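Local coordinates for protein SMG-7 (Caenorhabditis elegans, PDB 3ZHE) that forms a heterodimer with SMG-5 through 14-3-3-like domains and takes part in nonsense-mediated mRNA decay, at residues A35-A40 / Y91-P96; Q24-L29 / V47-K52. All blocks are in the same frame, centred on the assembly; numbering follows the deposited sequence.

Contact 1 (A35-A40 / Y91-P96); sequences ADFETA and YHYEIP
The ring of Tyr-93, just after helix 68-92, lies against the start of helix 37-42, where the polar and apolar parts of its side chain meet different atoms of Phe-37. The polar part is the phenol oxygen. Phe-37 N donates to Tyr-93 OH over 3.3 Å at 158°, a fairly straight but long and weak bond; the same oxygen has a second weak bond to Val-34 O, at the end of helix 22-35. Within 35-40, Asp-36 is the N-cap: Thr-39 N donates to Asp-36 OD1 at 3.1 Å, meeting it from above the carboxylate plane.

Apolar contacts make up the rest. Phe-37 CB sits over one face of the Tyr-93 ring, 3.6 Å from its centroid, a CH-pi contact offset toward the CD1-CE1 side. The two rings are oblique, with centroids 5.5 Å apart and planes at 38°. With CG anti to the backbone N (chi1 171°), the Phe-37 ring extends past Tyr-93 to Ile-95, whose CD1 lies 4.1 Å from Phe-37 CE2. Phe-128 meets the Phe-37 ring edge-to-face, and Val-89 also packs on it.

The phenol thus bridges the break between two helices, accepting from an amide at the start of one and facing a carbonyl at the end of the other, so the oxygen of this buried tyrosine has polar partners, both weak, while one ring face packs on Phe-37 CB.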
loop_
_atom_site.group_PDB
_atom_site.type_symbol
_atom_site.label_atom_id
_atom_site.label_comp_id
_atom_site.label_asym_id
_atom_site.label_seq_id
_atom_site.Cartn_x
_atom_site.Cartn_y
_atom_site.Cartn_z
ATOM N N ALA B 35 -20.715 4.156 4.216
ATOM C CA ALA B 35 -22.087 3.659 4.173
ATOM C C ALA B 35 -22.356 2.796 2.940
ATOM O O ALA B 35 -22.979 1.738 3.039
ATOM C CB ALA B 35 -23.070 4.819 4.231
ATOM N N ASP B 36 -21.884 3.250 1.783
ATOM C CA ASP B 36 -22.124 2.544 0.527
ATOM C C ASP B 36 -21.089 2.943 -0.526
ATOM O O ASP B 36 -21.380 3.741 -1.418
ATOM C CB ASP B 36 -23.539 2.847 0.020
ATOM C CG ASP B 36 -24.029 1.836 -1.003
ATOM O OD1 ASP B 36 -23.203 1.303 -1.772
ATOM O OD2 ASP B 36 -25.251 1.577 -1.037
ATOM N N PHE B 37 -19.888 2.377 -0.418
ATOM C CA PHE B 37 -18.781 2.690 -1.324
ATOM C C PHE B 37 -19.154 2.505 -2.792
ATOM O O PHE B 37 -18.814 3.334 -3.636
ATOM C CB PHE B 37 -17.556 1.837 -0.975
ATOM C CG PHE B 37 -16.434 1.935 -1.973
ATOM C CD1 PHE B 37 -15.537 2.991 -1.927
ATOM C CD2 PHE B 37 -16.265 0.961 -2.947
ATOM C CE1 PHE B 37 -14.503 3.080 -2.842
ATOM C CE2 PHE B 37 -15.231 1.046 -3.864
ATOM C CZ PHE B 37 -14.350 2.104 -3.810
ATOM N N GLU B 38 -19.853 1.411 -3.081
ATOM C CA GLU B 38 -20.306 1.103 -4.436
ATOM C C GLU B 38 -21.106 2.254 -5.045
ATOM O O GLU B 38 -20.725 2.811 -6.077
ATOM C CB GLU B 38 -21.157 -0.167 -4.427
ATOM C CG GLU B 38 -20.432 -1.414 -3.945
ATOM C CD GLU B 38 -19.522 -2.014 -5.000
ATOM O OE1 GLU B 38 -19.593 -1.581 -6.169
ATOM O OE2 GLU B 38 -18.735 -2.922 -4.660
ATOM N N THR B 39 -22.213 2.604 -4.396
ATOM C CA THR B 39 -23.095 3.667 -4.871
ATOM C C THR B 39 -22.387 5.019 -4.868
ATOM O O THR B 39 -22.650 5.875 -5.716
ATOM C CB THR B 39 -24.372 3.756 -4.008
ATOM O OG1 THR B 39 -25.018 2.478 -3.975
ATOM C CG2 THR B 39 -25.337 4.793 -4.569
ATOM N N ALA B 40 -21.484 5.200 -3.910
ATOM C CA ALA B 40 -20.721 6.437 -3.794
ATOM C C ALA B 40 -19.846 6.653 -5.024
ATOM O O ALA B 40 -19.819 7.746 -5.592
ATOM C CB ALA B 40 -19.876 6.425 -2.532
ATOM N N TYR B 91 -10.611 0.225 5.014
ATOM C CA TYR B 91 -11.028 -0.305 6.310
ATOM C C TYR B 91 -12.349 -1.076 6.252
ATOM O O TYR B 91 -12.584 -1.977 7.056
ATOM C CB TYR B 91 -11.149 0.852 7.306
ATOM C CG TYR B 91 -11.257 0.450 8.760
ATOM C CD1 TYR B 91 -10.118 0.275 9.536
ATOM C CD2 TYR B 91 -12.495 0.273 9.363
ATOM C CE1 TYR B 91 -10.209 -0.080 10.867
ATOM C CE2 TYR B 91 -12.596 -0.082 10.694
ATOM C CZ TYR B 91 -11.450 -0.257 11.441
ATOM O OH TYR B 91 -11.545 -0.610 12.767
ATOM N N HIS B 92 -13.203 -0.723 5.295
ATOM C CA HIS B 92 -14.550 -1.282 5.237
ATOM C C HIS B 92 -14.813 -2.193 4.035
ATOM O O HIS B 92 -15.698 -3.046 4.087
ATOM C CB HIS B 92 -15.594 -0.161 5.284
ATOM C CG HIS B 92 -15.792 0.428 6.646
ATOM N ND1 HIS B 92 -16.841 0.071 7.466
ATOM C CD2 HIS B 92 -15.075 1.350 7.333
ATOM C CE1 HIS B 92 -16.763 0.746 8.598
ATOM N NE2 HIS B 92 -15.701 1.529 8.543
ATOM N N TYR B 93 -14.052 -2.017 2.958
ATOM C CA TYR B 93 -14.291 -2.780 1.734
ATOM C C TYR B 93 -13.049 -3.504 1.219
ATOM O O TYR B 93 -11.940 -2.975 1.283
ATOM C CB TYR B 93 -14.866 -1.873 0.645
ATOM C CG TYR B 93 -16.279 -1.423 0.924
ATOM C CD1 TYR B 93 -16.533 -0.337 1.751
ATOM C CD2 TYR B 93 -17.361 -2.089 0.366
ATOM C CE1 TYR B 93 -17.823 0.074 2.014
ATOM C CE2 TYR B 93 -18.658 -1.684 0.621
ATOM C CZ TYR B 93 -18.882 -0.601 1.445
ATOM O OH TYR B 93 -20.169 -0.191 1.706
ATOM N N GLU B 94 -13.248 -4.714 0.705
ATOM C CA GLU B 94 -12.147 -5.523 0.189
ATOM C C GLU B 94 -11.582 -4.956 -1.108
ATOM O O GLU B 94 -11.878 -5.456 -2.194
ATOM C CB GLU B 94 -12.597 -6.966 -0.043
ATOM C CG GLU B 94 -13.098 -7.679 1.195
ATOM C CD GLU B 94 -13.395 -9.141 0.934
ATOM O OE1 GLU B 94 -12.965 -9.656 -0.120
ATOM O OE2 GLU B 94 -14.062 -9.775 1.779
ATOM N N ILE B 95 -10.764 -3.917 -0.992
ATOM C CA ILE B 95 -10.158 -3.304 -2.165
ATOM C C ILE B 95 -8.980 -4.133 -2.652
ATOM O O ILE B 95 -8.025 -4.355 -1.906
ATOM C CB ILE B 95 -9.686 -1.874 -1.879
ATOM C CG1 ILE B 95 -10.848 -1.026 -1.366
ATOM C CG2 ILE B 95 -9.090 -1.254 -3.132
ATOM C CD1 ILE B 95 -12.014 -0.954 -2.329
ATOM N N PRO B 96 -9.052 -4.601 -3.907
ATOM C CA PRO B 96 -8.011 -5.432 -4.519
ATOM C C PRO B 96 -6.645 -4.759 -4.513
ATOM O O PRO B 96 -6.562 -3.532 -4.555
ATOM C CB PRO B 96 -8.500 -5.586 -5.962
ATOM C CG PRO B 96 -9.979 -5.433 -5.875
ATOM C CD PRO B 96 -10.199 -4.397 -4.812
#

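Contact 2 (Q24-L29 / V47-K52); sequences QYLRHL and VKFWNK
One face of the Tyr-25 ring carries the Lys-52 side chain, and one face of the Phe-49 ring carries a methyl of Leu-26. Lys-52 CE stands over the centre of the tyrosine ring, 3.8 Å from its centroid and 12° off the normal; NZ lies farther out, at 4.8 Å from that centroid, still over the face as a cation-pi pair. Lys-52 CG lies 3.5 Å from Tyr-25 CD1, and the bend at chi2 (-67°) then carries CD and CE back over the ring. Leu-26 CD2 is likewise centred on Phe-49, 3.6 Å from the ring centroid, while Leu-29 CB lies at that ring's edge, near its plane.

Leu-26 CD2 also reaches Lys-52 CB at 3.8 Å, linking the two ring contacts. Leu-29 CD1 packs on the opposing backbone, 3.5 Å from Phe-49 N. Leu-82 and Leu-85 of helix 68-92 pack on Phe-49, and Leu-12 of helix 3-14 touches Tyr-25 and Leu-29.

The axes of the segments 24-29 and 47-52, in helices 22-35 and 45-63, approach to 9.8 Å with their N-to-C directions at 161°. Such near-antiparallel packing through interleaved side chains is characteristic of an all-helical bundle, consistent with the 14-3-3-like domain described for this protein.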
loop_
_atom_site.group_PDB
_atom_site.type_symbol
_atom_site.label_atom_id
_atom_site.label_comp_id
_atom_site.label_asym_id
_atom_site.label_seq_id
_atom_site.Cartn_x
_atom_site.Cartn_y
_atom_site.Cartn_z
ATOM N N GLN B 24 -16.906 19.924 6.962
ATOM C CA GLN B 24 -18.148 19.253 7.334
ATOM C C GLN B 24 -18.646 18.397 6.173
ATOM O O GLN B 24 -18.973 17.212 6.334
ATOM C CB GLN B 24 -19.194 20.307 7.718
ATOM C CG GLN B 24 -20.566 19.771 8.089
ATOM C CD GLN B 24 -21.511 20.874 8.537
ATOM O OE1 GLN B 24 -21.075 21.911 9.039
ATOM N NE2 GLN B 24 -22.808 20.659 8.347
ATOM N N TYR B 25 -18.670 19.014 4.996
ATOM C CA TYR B 25 -19.092 18.362 3.766
ATOM C C TYR B 25 -18.199 17.170 3.433
ATOM O O TYR B 25 -18.693 16.109 3.052
ATOM C CB TYR B 25 -19.069 19.368 2.617
ATOM C CG TYR B 25 -19.844 18.935 1.397
ATOM C CD1 TYR B 25 -19.258 18.139 0.422
ATOM C CD2 TYR B 25 -21.162 19.328 1.215
ATOM C CE1 TYR B 25 -19.964 17.745 -0.697
ATOM C CE2 TYR B 25 -21.877 18.940 0.101
ATOM C CZ TYR B 25 -21.273 18.149 -0.853
ATOM O OH TYR B 25 -21.981 17.758 -1.966
ATOM N N LEU B 26 -16.888 17.351 3.577
ATOM C CA LEU B 26 -15.920 16.291 3.297
ATOM C C LEU B 26 -16.139 15.083 4.199
ATOM O O LEU B 26 -16.192 13.941 3.732
ATOM C CB LEU B 26 -14.489 16.810 3.468
ATOM C CG LEU B 26 -13.919 17.685 2.352
ATOM C CD1 LEU B 26 -12.480 18.070 2.662
ATOM C CD2 LEU B 26 -14.004 16.958 1.021
ATOM N N ARG B 27 -16.262 15.347 5.495
ATOM C CA ARG B 27 -16.483 14.286 6.469
ATOM C C ARG B 27 -17.801 13.564 6.211
ATOM O O ARG B 27 -17.892 12.341 6.369
ATOM C CB ARG B 27 -16.445 14.835 7.895
ATOM C CG ARG B 27 -15.070 15.304 8.340
ATOM C CD ARG B 27 -15.007 15.478 9.850
ATOM N NE ARG B 27 -16.013 16.420 10.331
ATOM C CZ ARG B 27 -15.812 17.726 10.453
ATOM N NH1 ARG B 27 -14.639 18.249 10.128
ATOM N NH2 ARG B 27 -16.784 18.510 10.897
ATOM N N HIS B 28 -18.821 14.314 5.806
ATOM C CA HIS B 28 -20.089 13.685 5.455
ATOM C C HIS B 28 -19.936 12.800 4.216
ATOM O O HIS B 28 -20.556 11.740 4.121
ATOM C CB HIS B 28 -21.188 14.727 5.241
ATOM C CG HIS B 28 -22.563 14.138 5.165
ATOM N ND1 HIS B 28 -23.284 13.781 6.283
ATOM C CD2 HIS B 28 -23.344 13.832 4.100
ATOM C CE1 HIS B 28 -24.452 13.287 5.913
ATOM N NE2 HIS B 28 -24.513 13.307 4.593
ATOM N N LEU B 29 -19.105 13.236 3.272
ATOM C CA LEU B 29 -18.806 12.424 2.096
ATOM C C LEU B 29 -18.093 11.140 2.493
ATOM O O LEU B 29 -18.308 10.092 1.887
ATOM C CB LEU B 29 -17.971 13.202 1.076
ATOM C CG LEU B 29 -18.752 14.042 0.064
ATOM C CD1 LEU B 29 -17.829 14.590 -1.013
ATOM C CD2 LEU B 29 -19.881 13.232 -0.558
ATOM N N VAL B 47 -14.855 12.567 -7.028
ATOM C CA VAL B 47 -14.745 13.829 -7.752
ATOM C C VAL B 47 -15.303 14.985 -6.931
ATOM O O VAL B 47 -14.733 16.073 -6.918
ATOM C CB VAL B 47 -15.472 13.769 -9.114
ATOM C CG1 VAL B 47 -15.598 15.158 -9.727
ATOM C CG2 VAL B 47 -14.748 12.829 -10.062
ATOM N N LYS B 48 -16.415 14.747 -6.243
ATOM C CA LYS B 48 -17.023 15.778 -5.407
ATOM C C LYS B 48 -16.117 16.110 -4.221
ATOM O O LYS B 48 -15.953 17.279 -3.850
ATOM C CB LYS B 48 -18.410 15.340 -4.928
ATOM C CG LYS B 48 -19.378 15.010 -6.058
ATOM C CD LYS B 48 -20.825 15.099 -5.598
ATOM C CE LYS B 48 -21.789 15.026 -6.772
ATOM N NZ LYS B 48 -23.189 15.327 -6.361
ATOM N N PHE B 49 -15.526 15.065 -3.648
ATOM C CA PHE B 49 -14.578 15.186 -2.548
ATOM C C PHE B 49 -13.413 16.073 -2.962
ATOM O O PHE B 49 -13.123 17.093 -2.318
ATOM C CB PHE B 49 -14.060 13.796 -2.171
ATOM C CG PHE B 49 -13.301 13.751 -0.876
ATOM C CD1 PHE B 49 -11.938 14.006 -0.842
ATOM C CD2 PHE B 49 -13.946 13.433 0.309
ATOM C CE1 PHE B 49 -11.237 13.958 0.351
ATOM C CE2 PHE B 49 -13.251 13.382 1.504
ATOM C CZ PHE B 49 -11.895 13.645 1.525
ATOM N N TRP B 50 -12.751 15.682 -4.046
ATOM C CA TRP B 50 -11.628 16.454 -4.556
ATOM C C TRP B 50 -12.048 17.864 -4.966
ATOM O O TRP B 50 -11.246 18.788 -4.927
ATOM C CB TRP B 50 -10.961 15.746 -5.737
ATOM C CG TRP B 50 -9.922 16.600 -6.395
ATOM C CD1 TRP B 50 -10.022 17.236 -7.596
ATOM C CD2 TRP B 50 -8.634 16.941 -5.866
ATOM N NE1 TRP B 50 -8.869 17.939 -7.857
ATOM C CE2 TRP B 50 -8.001 17.774 -6.809
ATOM C CE3 TRP B 50 -7.952 16.613 -4.690
ATOM C CZ2 TRP B 50 -6.717 18.285 -6.612
ATOM C CZ3 TRP B 50 -6.678 17.119 -4.497
ATOM C CH2 TRP B 50 -6.075 17.947 -5.451
ATOM N N ASN B 51 -13.303 18.026 -5.367
ATOM C CA ASN B 51 -13.801 19.342 -5.748
ATOM C C ASN B 51 -13.911 20.274 -4.550
ATOM O O ASN B 51 -13.511 21.434 -4.625
ATOM C CB ASN B 51 -15.141 19.244 -6.480
ATOM C CG ASN B 51 -14.974 18.931 -7.953
ATOM O OD1 ASN B 51 -13.914 19.170 -8.532
ATOM N ND2 ASN B 51 -16.022 18.397 -8.570
ATOM N N LYS B 52 -14.447 19.759 -3.448
ATOM C CA LYS B 52 -14.520 20.524 -2.209
ATOM C C LYS B 52 -13.128 20.847 -1.678
ATOM O O LYS B 52 -12.862 21.967 -1.233
ATOM C CB LYS B 52 -15.322 19.762 -1.153
ATOM C CG LYS B 52 -16.823 19.926 -1.285
ATOM C CD LYS B 52 -17.234 21.359 -0.996
ATOM C CE LYS B 52 -18.740 21.537 -1.086
ATOM N NZ LYS B 52 -19.139 22.955 -0.865
#

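Overall arrangement
Contacts 1 and 2 share the N-terminal helical region, their centres 16 Å apart and their nearest atoms about 6 Å apart without touching. Helix 22-35 links them: 24-29 lies within it, and 35-40 starts at its last residue. Helix 68-92 also serves both, leading into 91-96 and packing beside contact 2. The touching residues of contact 1 are partly or fully buried, whereas contact 2 grades from a buried leucine-phenylalanine layer to exposed lysine. Location matches chemistry: helix ends at and beside contact 1 offer an amide and a carbonyl to a phenol, while the continuous helices of contact 2 meet mainly through side chains, burying 361 Å² against 218 Å².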